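Local structure of colicin-B (Escherichia coli, 1RH1) at residues A[119-129]-A[246-257]; A[461-472]-A[485-496]. The protein kills Escherichia coli and closely related bacteria by forming channels that depolarise the cytoplasmic membrane and dissipate cellular energy. All coordinates share one frame; numbering follows the deposited sequence.

Interaction 1: A[119-129]-A[246-257]; sequences RPAAVSFARLE and GVISETGNYVEA
Arg127 holds its CG opposite the backbone N (chi1 -175°) and then bends at chi3 (58°), which brings the edge of its guanidinium to the Glu250 carboxylate. The resulting salt bridge runs from Arg127 NE to Glu250 OE1 at 3.1 Å, with the two flat groups turned 29° apart. Arg127 NH2 lies along the side of Ile248, 3.3 Å from its CG1. Near the start of 119-129, Arg119 also bends at chi3. Its NE donates to Glu256 OE1 at 3.0 Å, in a salt bridge on the anti side of the carboxylate, and its NH2 hydrogen-bonds Gly258 O and, weakly, Ala257 O. The strands form two antiparallel ladders, separated around Phe125 and Ser249-Thr251. Ala122 and Val255 form a hydrogen-bonded pair in the first, Arg127 and Ile248 one in the second, where Arg127 N reaches Ile248 O at 2.6 Å. A beta bulge shifts the register between Ala122 and Ser124. There Ser124 OG donates to a lone pair of Gly252 O at 3.2 Å. Tyr254 turns its CE1 to Ala121 CB at 3.5 Å, and its OH is bonded to Gly113 O. Arg119 and Pro120 touch Thr18 and Asp17 of the TonB box. Segment 246-257 edges an antiparallel sheet of the toxin's N-terminal part; strand 121-128 pairs along its other edge with strand 179-186. Helix 99-110 packs on Ala121, Val123 and Tyr254, and strand 169-176 on Ala122 and Val255.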
loop_
_atom_site.group_PDB
_atom_site.type_symbol
_atom_site.label_atom_id
_atom_site.label_comp_id
_atom_site.label_asym_id
_atom_site.label_seq_id
_atom_site.Cartn_x
_atom_site.Cartn_y
_atom_site.Cartn_z
ATOM N N ARG A 119 5.910 -3.546 0.081
ATOM C CA ARG A 119 5.432 -3.891 1.385
ATOM C C ARG A 119 6.565 -4.524 2.142
ATOM O O ARG A 119 7.291 -5.350 1.575
ATOM C CB ARG A 119 4.292 -4.866 1.277
ATOM C CG ARG A 119 2.977 -4.118 1.219
ATOM C CD ARG A 119 1.766 -5.015 1.454
ATOM N NE ARG A 119 1.955 -5.772 2.675
ATOM C CZ ARG A 119 1.559 -5.361 3.872
ATOM N NH1 ARG A 119 0.922 -4.206 4.081
ATOM N NH2 ARG A 119 1.906 -6.131 4.884
ATOM N N PRO A 120 6.725 -4.189 3.435
ATOM C CA PRO A 120 7.873 -4.560 4.228
ATOM C C PRO A 120 8.003 -6.074 4.346
ATOM O O PRO A 120 7.111 -6.805 3.912
ATOM C CB PRO A 120 7.622 -3.834 5.508
ATOM C CG PRO A 120 6.159 -3.979 5.683
ATOM C CD PRO A 120 5.689 -3.655 4.299
ATOM N N ALA A 121 9.133 -6.575 4.831
ATOM C CA ALA A 121 9.335 -7.999 4.993
ATOM C C ALA A 121 9.538 -8.246 6.479
ATOM O O ALA A 121 10.044 -7.375 7.194
ATOM C CB ALA A 121 10.560 -8.438 4.240
ATOM N N ALA A 122 9.170 -9.425 6.982
ATOM C CA ALA A 122 9.240 -9.650 8.403
ATOM C C ALA A 122 9.787 -10.993 8.773
ATOM O O ALA A 122 9.591 -11.956 8.048
ATOM C CB ALA A 122 7.860 -9.538 9.005
ATOM N N VAL A 123 10.499 -11.037 9.896
ATOM C CA VAL A 123 10.939 -12.276 10.489
ATOM C C VAL A 123 10.705 -12.242 12.011
ATOM O O VAL A 123 11.182 -11.351 12.702
ATOM C CB VAL A 123 12.439 -12.502 10.167
ATOM C CG1 VAL A 123 12.844 -13.854 10.751
ATOM C CG2 VAL A 123 12.723 -12.583 8.662
ATOM N N SER A 124 9.977 -13.186 12.615
ATOM C CA SER A 124 9.714 -13.207 14.054
ATOM C C SER A 124 10.900 -13.456 14.981
ATOM O O SER A 124 11.758 -14.256 14.629
ATOM C CB SER A 124 8.658 -14.272 14.368
ATOM O OG SER A 124 9.112 -15.569 14.001
ATOM N N PHE A 125 10.955 -12.809 16.158
ATOM C CA PHE A 125 11.975 -13.109 17.141
ATOM C C PHE A 125 11.415 -13.612 18.498
ATOM O O PHE A 125 12.118 -14.190 19.339
ATOM C CB PHE A 125 12.863 -11.854 17.279
ATOM C CG PHE A 125 12.288 -10.551 17.801
ATOM C CD1 PHE A 125 12.264 -10.302 19.173
ATOM C CD2 PHE A 125 11.776 -9.609 16.918
ATOM C CE1 PHE A 125 11.721 -9.121 19.651
ATOM C CE2 PHE A 125 11.236 -8.435 17.408
ATOM C CZ PHE A 125 11.208 -8.197 18.771
ATOM N N ALA A 126 10.096 -13.463 18.722
ATOM C CA ALA A 126 9.385 -13.993 19.890
ATOM C C ALA A 126 7.933 -14.209 19.538
ATOM O O ALA A 126 7.345 -13.416 18.803
ATOM C CB ALA A 126 9.361 -13.057 21.056
ATOM N N ARG A 127 7.406 -15.324 20.069
ATOM C CA ARG A 127 6.028 -15.812 19.915
ATOM C C ARG A 127 5.246 -15.568 21.190
ATOM O O ARG A 127 5.716 -15.878 22.278
ATOM C CB ARG A 127 6.013 -17.310 19.633
ATOM C CG ARG A 127 4.637 -17.911 19.344
ATOM C CD ARG A 127 4.702 -19.391 19.008
ATOM N NE ARG A 127 5.312 -20.129 20.103
ATOM C CZ ARG A 127 4.596 -20.788 21.026
ATOM N NH1 ARG A 127 3.263 -20.817 20.979
ATOM N NH2 ARG A 127 5.210 -21.364 22.065
ATOM N N LEU A 128 4.043 -15.022 21.057
ATOM C CA LEU A 128 3.192 -14.688 22.186
ATOM C C LEU A 128 1.943 -15.534 22.509
ATOM O O LEU A 128 1.006 -15.740 21.718
ATOM C CB LEU A 128 2.790 -13.233 22.002
ATOM C CG LEU A 128 3.660 -12.122 22.546
ATOM C CD1 LEU A 128 5.123 -12.241 22.187
ATOM C CD2 LEU A 128 3.080 -10.877 21.988
ATOM N N GLU A 129 1.942 -16.015 23.754
ATOM C CA GLU A 129 0.814 -16.747 24.305
ATOM C C GLU A 129 -0.268 -15.726 24.564
ATOM O O GLU A 129 0.068 -14.649 25.068
ATOM C CB GLU A 129 1.149 -17.386 25.612
ATOM C CG GLU A 129 2.275 -18.370 25.413
ATOM C CD GLU A 129 2.744 -19.077 26.673
ATOM O OE1 GLU A 129 3.348 -20.147 26.555
ATOM O OE2 GLU A 129 2.519 -18.561 27.771
ATOM N N GLY A 246 4.703 -15.699 28.917
ATOM C CA GLY A 246 3.843 -15.460 27.768
ATOM C C GLY A 246 4.553 -14.938 26.532
ATOM O O GLY A 246 3.877 -14.484 25.597
ATOM N N VAL A 247 5.905 -14.974 26.584
ATOM C CA VAL A 247 6.810 -14.522 25.525
ATOM C C VAL A 247 7.836 -15.621 25.321
ATOM O O VAL A 247 8.869 -15.728 25.990
ATOM C CB VAL A 247 7.563 -13.189 25.890
ATOM C CG1 VAL A 247 8.661 -12.844 24.887
ATOM C CG2 VAL A 247 6.597 -12.028 25.802
ATOM N N ILE A 248 7.488 -16.448 24.345
ATOM C CA ILE A 248 8.310 -17.568 23.938
ATOM C C ILE A 248 9.303 -17.015 22.902
ATOM O O ILE A 248 8.902 -16.518 21.843
ATOM C CB ILE A 248 7.403 -18.675 23.309
ATOM C CG1 ILE A 248 6.106 -18.935 24.078
ATOM C CG2 ILE A 248 8.261 -19.940 23.246
ATOM C CD1 ILE A 248 6.274 -19.684 25.388
ATOM N N SER A 249 10.612 -17.067 23.167
ATOM C CA SER A 249 11.600 -16.569 22.205
ATOM C C SER A 249 11.947 -17.593 21.151
ATOM O O SER A 249 12.649 -18.568 21.428
ATOM C CB SER A 249 12.902 -16.152 22.901
ATOM O OG SER A 249 12.988 -14.729 22.910
ATOM N N GLU A 250 11.438 -17.386 19.934
ATOM C CA GLU A 250 11.700 -18.325 18.837
ATOM C C GLU A 250 11.958 -17.561 17.555
ATOM O O GLU A 250 11.142 -16.703 17.215
ATOM C CB GLU A 250 10.519 -19.250 18.539
ATOM C CG GLU A 250 9.843 -19.992 19.695
ATOM C CD GLU A 250 8.513 -20.656 19.306
ATOM O OE1 GLU A 250 7.873 -20.213 18.339
ATOM O OE2 GLU A 250 8.115 -21.623 19.974
ATOM N N THR A 251 13.049 -17.856 16.831
ATOM C CA THR A 251 13.337 -17.194 15.557
ATOM C C THR A 251 12.461 -17.802 14.464
ATOM O O THR A 251 12.081 -18.968 14.578
ATOM C CB THR A 251 14.830 -17.359 15.138
ATOM O OG1 THR A 251 15.632 -16.858 16.192
ATOM C CG2 THR A 251 15.196 -16.567 13.901
ATOM N N GLY A 252 12.083 -17.074 13.405
ATOM C CA GLY A 252 11.343 -17.750 12.369
ATOM C C GLY A 252 10.952 -17.070 11.070
ATOM O O GLY A 252 10.065 -16.214 10.996
ATOM N N ASN A 253 11.637 -17.598 10.064
ATOM C CA ASN A 253 11.311 -17.496 8.652
ATOM C C ASN A 253 10.862 -16.232 7.931
ATOM O O ASN A 253 9.965 -15.508 8.328
ATOM C CB ASN A 253 10.304 -18.606 8.402
ATOM C CG ASN A 253 10.718 -19.998 8.905
ATOM O OD1 ASN A 253 11.842 -20.251 9.342
ATOM N ND2 ASN A 253 9.805 -20.969 8.885
ATOM N N TYR A 254 11.457 -15.970 6.787
ATOM C CA TYR A 254 11.162 -14.808 5.977
ATOM C C TYR A 254 9.758 -14.804 5.375
ATOM O O TYR A 254 9.393 -15.459 4.387
ATOM C CB TYR A 254 12.237 -14.754 4.906
ATOM C CG TYR A 254 12.280 -13.528 4.011
ATOM C CD1 TYR A 254 12.634 -12.280 4.513
ATOM C CD2 TYR A 254 12.009 -13.685 2.672
ATOM C CE1 TYR A 254 12.718 -11.192 3.655
ATOM C CE2 TYR A 254 12.090 -12.602 1.811
ATOM C CZ TYR A 254 12.445 -11.361 2.304
ATOM O OH TYR A 254 12.546 -10.296 1.428
ATOM N N VAL A 255 8.936 -14.018 6.042
ATOM C CA VAL A 255 7.556 -13.871 5.622
ATOM C C VAL A 255 7.211 -12.441 5.217
ATOM O O VAL A 255 8.027 -11.529 5.293
ATOM C CB VAL A 255 6.597 -14.331 6.770
ATOM C CG1 VAL A 255 6.828 -15.803 7.019
ATOM C CG2 VAL A 255 6.808 -13.528 8.051
ATOM N N GLU A 256 5.983 -12.251 4.757
ATOM C CA GLU A 256 5.463 -10.937 4.477
ATOM C C GLU A 256 4.947 -10.359 5.781
ATOM O O GLU A 256 4.411 -11.092 6.621
ATOM C CB GLU A 256 4.335 -11.047 3.489
ATOM C CG GLU A 256 3.660 -9.716 3.229
ATOM C CD GLU A 256 2.550 -9.733 2.201
ATOM O OE1 GLU A 256 2.156 -8.649 1.804
ATOM O OE2 GLU A 256 2.064 -10.786 1.795
ATOM N N ALA A 257 5.087 -9.038 5.934
ATOM C CA ALA A 257 4.614 -8.352 7.128
ATOM C C ALA A 257 3.101 -8.222 7.163
ATOM O O ALA A 257 2.438 -8.444 6.142
ATOM C CB ALA A 257 5.197 -6.953 7.216
#

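Interaction 2: A[461-472]-A[485-496]; sequences LSLFSLTLGSAL and VGVVIAGAIGAF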
loop_
_atom_site.group_PDB
_atom_site.type_symbol
_atom_site.label_atom_id
_atom_site.label_comp_id
_atom_site.label_asym_id
_atom_site.label_seq_id
_atom_site.Cartn_x
_atom_site.Cartn_y
_atom_site.Cartn_z
ATOM N N LEU A 461 -12.248 0.772 -22.940
ATOM C CA LEU A 461 -11.637 1.560 -23.996
ATOM C C LEU A 461 -10.590 0.718 -24.714
ATOM O O LEU A 461 -10.502 0.760 -25.939
ATOM C CB LEU A 461 -10.914 2.773 -23.467
ATOM C CG LEU A 461 -11.317 4.157 -23.945
ATOM C CD1 LEU A 461 -10.218 5.071 -23.483
ATOM C CD2 LEU A 461 -11.476 4.270 -25.456
ATOM N N SER A 462 -9.797 -0.065 -23.972
ATOM C CA SER A 462 -8.762 -0.883 -24.559
ATOM C C SER A 462 -9.315 -1.916 -25.502
ATOM O O SER A 462 -9.027 -1.802 -26.683
ATOM C CB SER A 462 -7.996 -1.543 -23.481
ATOM O OG SER A 462 -7.261 -0.483 -22.906
ATOM N N LEU A 463 -10.139 -2.874 -25.066
ATOM C CA LEU A 463 -10.806 -3.855 -25.919
ATOM C C LEU A 463 -11.408 -3.261 -27.177
ATOM O O LEU A 463 -11.212 -3.813 -28.244
ATOM C CB LEU A 463 -11.877 -4.514 -25.095
ATOM C CG LEU A 463 -12.811 -5.551 -25.633
ATOM C CD1 LEU A 463 -12.087 -6.770 -26.134
ATOM C CD2 LEU A 463 -13.698 -5.967 -24.490
ATOM N N PHE A 464 -12.066 -2.114 -27.106
ATOM C CA PHE A 464 -12.652 -1.499 -28.266
ATOM C C PHE A 464 -11.607 -0.982 -29.214
ATOM O O PHE A 464 -11.695 -1.168 -30.429
ATOM C CB PHE A 464 -13.511 -0.362 -27.836
ATOM C CG PHE A 464 -14.222 0.313 -28.987
ATOM C CD1 PHE A 464 -15.226 -0.362 -29.675
ATOM C CD2 PHE A 464 -13.876 1.608 -29.341
ATOM C CE1 PHE A 464 -15.875 0.278 -30.720
ATOM C CE2 PHE A 464 -14.536 2.239 -30.391
ATOM C CZ PHE A 464 -15.536 1.572 -31.080
ATOM N N SER A 465 -10.636 -0.283 -28.628
ATOM C CA SER A 465 -9.547 0.284 -29.404
ATOM C C SER A 465 -8.644 -0.803 -29.950
ATOM O O SER A 465 -8.308 -0.741 -31.121
ATOM C CB SER A 465 -8.734 1.221 -28.553
ATOM O OG SER A 465 -9.567 2.255 -28.058
ATOM N N LEU A 466 -8.269 -1.805 -29.153
ATOM C CA LEU A 466 -7.514 -2.949 -29.603
ATOM C C LEU A 466 -8.241 -3.712 -30.690
ATOM O O LEU A 466 -7.642 -3.916 -31.739
ATOM C CB LEU A 466 -7.271 -3.904 -28.494
ATOM C CG LEU A 466 -6.215 -3.554 -27.507
ATOM C CD1 LEU A 466 -6.149 -4.655 -26.479
ATOM C CD2 LEU A 466 -4.867 -3.458 -28.181
ATOM N N THR A 467 -9.509 -4.130 -30.523
ATOM C CA THR A 467 -10.256 -4.843 -31.560
ATOM C C THR A 467 -10.282 -4.034 -32.851
ATOM O O THR A 467 -10.058 -4.631 -33.905
ATOM C CB THR A 467 -11.723 -5.114 -31.126
ATOM O OG1 THR A 467 -11.688 -5.871 -29.924
ATOM C CG2 THR A 467 -12.499 -5.897 -32.169
ATOM N N LEU A 468 -10.504 -2.704 -32.810
ATOM C CA LEU A 468 -10.524 -1.918 -34.034
ATOM C C LEU A 468 -9.163 -1.727 -34.699
ATOM O O LEU A 468 -9.020 -1.918 -35.905
ATOM C CB LEU A 468 -11.111 -0.537 -33.779
ATOM C CG LEU A 468 -12.533 -0.371 -33.326
ATOM C CD1 LEU A 468 -12.972 1.040 -33.649
ATOM C CD2 LEU A 468 -13.447 -1.318 -34.055
ATOM N N GLY A 469 -8.142 -1.371 -33.912
ATOM C CA GLY A 469 -6.800 -1.075 -34.379
ATOM C C GLY A 469 -6.086 -2.310 -34.860
ATOM O O GLY A 469 -5.653 -2.362 -36.005
ATOM N N SER A 470 -5.988 -3.329 -34.007
ATOM C CA SER A 470 -5.316 -4.553 -34.398
ATOM C C SER A 470 -6.058 -5.393 -35.433
ATOM O O SER A 470 -5.583 -6.426 -35.892
ATOM C CB SER A 470 -5.022 -5.372 -33.137
ATOM O OG SER A 470 -6.192 -5.838 -32.513
ATOM N N ALA A 471 -7.241 -4.961 -35.838
ATOM C CA ALA A 471 -7.923 -5.595 -36.940
ATOM C C ALA A 471 -7.475 -4.824 -38.163
ATOM O O ALA A 471 -7.191 -5.498 -39.142
ATOM C CB ALA A 471 -9.433 -5.477 -36.835
ATOM N N LEU A 472 -7.368 -3.465 -38.149
ATOM C CA LEU A 472 -6.924 -2.637 -39.291
ATOM C C LEU A 472 -5.469 -2.877 -39.674
ATOM O O LEU A 472 -5.185 -2.958 -40.874
ATOM C CB LEU A 472 -7.083 -1.134 -39.001
ATOM C CG LEU A 472 -6.418 -0.089 -39.914
ATOM C CD1 LEU A 472 -7.073 -0.084 -41.265
ATOM C CD2 LEU A 472 -6.610 1.301 -39.374
ATOM N N VAL A 485 -10.940 3.525 -43.065
ATOM C CA VAL A 485 -11.040 2.873 -41.788
ATOM C C VAL A 485 -10.112 3.560 -40.814
ATOM O O VAL A 485 -10.446 3.605 -39.634
ATOM C CB VAL A 485 -10.694 1.394 -41.943
ATOM C CG1 VAL A 485 -10.636 0.667 -40.617
ATOM C CG2 VAL A 485 -11.814 0.744 -42.735
ATOM N N GLY A 486 -8.999 4.163 -41.233
ATOM C CA GLY A 486 -8.124 4.846 -40.292
ATOM C C GLY A 486 -8.812 6.067 -39.715
ATOM O O GLY A 486 -8.556 6.428 -38.577
ATOM N N VAL A 487 -9.677 6.716 -40.506
ATOM C CA VAL A 487 -10.495 7.835 -40.059
ATOM C C VAL A 487 -11.643 7.325 -39.173
ATOM O O VAL A 487 -11.755 7.792 -38.047
ATOM C CB VAL A 487 -11.000 8.560 -41.313
ATOM C CG1 VAL A 487 -12.168 9.452 -40.998
ATOM C CG2 VAL A 487 -9.909 9.484 -41.814
ATOM N N VAL A 488 -12.487 6.364 -39.620
ATOM C CA VAL A 488 -13.579 5.780 -38.842
ATOM C C VAL A 488 -13.129 5.320 -37.491
ATOM O O VAL A 488 -13.669 5.826 -36.517
ATOM C CB VAL A 488 -14.222 4.566 -39.525
ATOM C CG1 VAL A 488 -15.139 3.744 -38.593
ATOM C CG2 VAL A 488 -15.062 5.126 -40.660
ATOM N N ILE A 489 -12.144 4.436 -37.384
ATOM C CA ILE A 489 -11.779 3.983 -36.061
ATOM C C ILE A 489 -11.120 5.056 -35.219
ATOM O O ILE A 489 -11.245 4.980 -34.001
ATOM C CB ILE A 489 -10.857 2.764 -36.129
ATOM C CG1 ILE A 489 -9.474 3.072 -36.634
ATOM C CG2 ILE A 489 -11.570 1.761 -37.029
ATOM C CD1 ILE A 489 -8.491 1.960 -36.222
ATOM N N ALA A 490 -10.480 6.082 -35.811
ATOM C CA ALA A 490 -9.860 7.149 -35.023
ATOM C C ALA A 490 -10.927 8.076 -34.466
ATOM O O ALA A 490 -10.891 8.454 -33.302
ATOM C CB ALA A 490 -8.922 7.983 -35.861
ATOM N N GLY A 491 -11.915 8.405 -35.295
ATOM C CA GLY A 491 -13.069 9.177 -34.892
ATOM C C GLY A 491 -13.883 8.368 -33.900
ATOM O O GLY A 491 -14.474 8.974 -33.013
ATOM N N ALA A 492 -13.900 7.023 -33.972
ATOM C CA ALA A 492 -14.649 6.213 -33.023
ATOM C C ALA A 492 -13.930 6.102 -31.686
ATOM O O ALA A 492 -14.525 6.431 -30.665
ATOM C CB ALA A 492 -14.869 4.813 -33.559
ATOM N N ILE A 493 -12.671 5.692 -31.586
ATOM C CA ILE A 493 -11.974 5.719 -30.309
ATOM C C ILE A 493 -11.919 7.146 -29.762
ATOM O O ILE A 493 -11.977 7.388 -28.558
ATOM C CB ILE A 493 -10.598 5.203 -30.525
ATOM C CG1 ILE A 493 -10.711 3.785 -30.972
ATOM C CG2 ILE A 493 -9.784 5.302 -29.260
ATOM C CD1 ILE A 493 -9.390 3.357 -31.609
ATOM N N GLY A 494 -11.852 8.107 -30.685
ATOM C CA GLY A 494 -11.807 9.522 -30.340
ATOM C C GLY A 494 -12.992 9.984 -29.503
ATOM O O GLY A 494 -12.816 10.515 -28.401
ATOM N N ALA A 495 -14.182 9.697 -30.055
ATOM C CA ALA A 495 -15.473 10.035 -29.473
ATOM C C ALA A 495 -15.729 9.598 -28.032
ATOM O O ALA A 495 -16.528 10.226 -27.355
ATOM C CB ALA A 495 -16.570 9.452 -30.338
ATOM N N PHE A 496 -15.087 8.536 -27.539
ATOM C CA PHE A 496 -15.216 8.083 -26.166
ATOM C C PHE A 496 -14.247 8.805 -25.257
ATOM O O PHE A 496 -14.261 8.602 -24.039
ATOM C CB PHE A 496 -14.945 6.557 -26.044
ATOM C CG PHE A 496 -16.144 5.707 -26.465
ATOM C CD1 PHE A 496 -16.100 4.965 -27.644
ATOM C CD2 PHE A 496 -17.316 5.721 -25.693
ATOM C CE1 PHE A 496 -17.226 4.256 -28.043
ATOM C CE2 PHE A 496 -18.439 5.006 -26.103
ATOM C CZ PHE A 496 -18.393 4.276 -27.280
#
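Ile489 meets two leucines of segment 461-472, Leu468 near its base and Leu472 at its tip. Its CB lies 3.7 Å from Leu468 CD1. The CG2 branch touches the same methyl, and the two side chains pass alongside one another, pointing opposite ways. CG1 stands between the backbone N and the carbonyl carbon (chi1 70°) and carries CD1 on toward Leu472. That tip, CD1, rests 3.7 Å from Leu472 CD2 and 3.9 Å from Gly469 CA. The other Leu472 methyl, CD1, packs on Val485 CG1. One turn further along, Ile493 lies against Ser465, with Ser465 OG 3.3 Å from Ile493 CG2. This hydroxyl is turned back to its own helix and donates to Leu461 O at 2.8 Å. Phe464 presents its ring edge to Ala492 CB, 4.1 Å from CE2, while Leu468 CG sits over the centre of one face. Phe496 makes an edge-to-face stack on Phe464, with planes at 80° and centroids 5.7 Å apart. The two helical segments run antiparallel (171°), their axes 10.2 Å apart at closest approach. No hydrogen bond crosses between them. The contact is therefore held by apolar packing, and the serine hydroxyl at the interface is satisfied within its own helix. Such chemistry is consistent with the hydrophobic helical hairpin of channel-forming colicins, whose two helices are both predicted to be transmembrane.

Overall arrangement
Both segments of interaction 1 precede those of interaction 2 in the chain. Their centres are about 53 Å apart and their nearest atoms about 26 Å apart. They lie on opposite sides of the chain's centre. Interaction 1 belongs to an antiparallel sheet of the N-terminal part; that part also carries the TonB box. Interaction 2 pairs helices 457-472 and 479-495, buried in the pore-forming domain. The two share no helix or sheet. The long helix 291-340 follows the first and leads toward the second, where it packs on Ser465 and Ile493. The predicted transmembrane pair and the TonB box thus lie in separate regions, consistent with separate roles in channel formation and uptake.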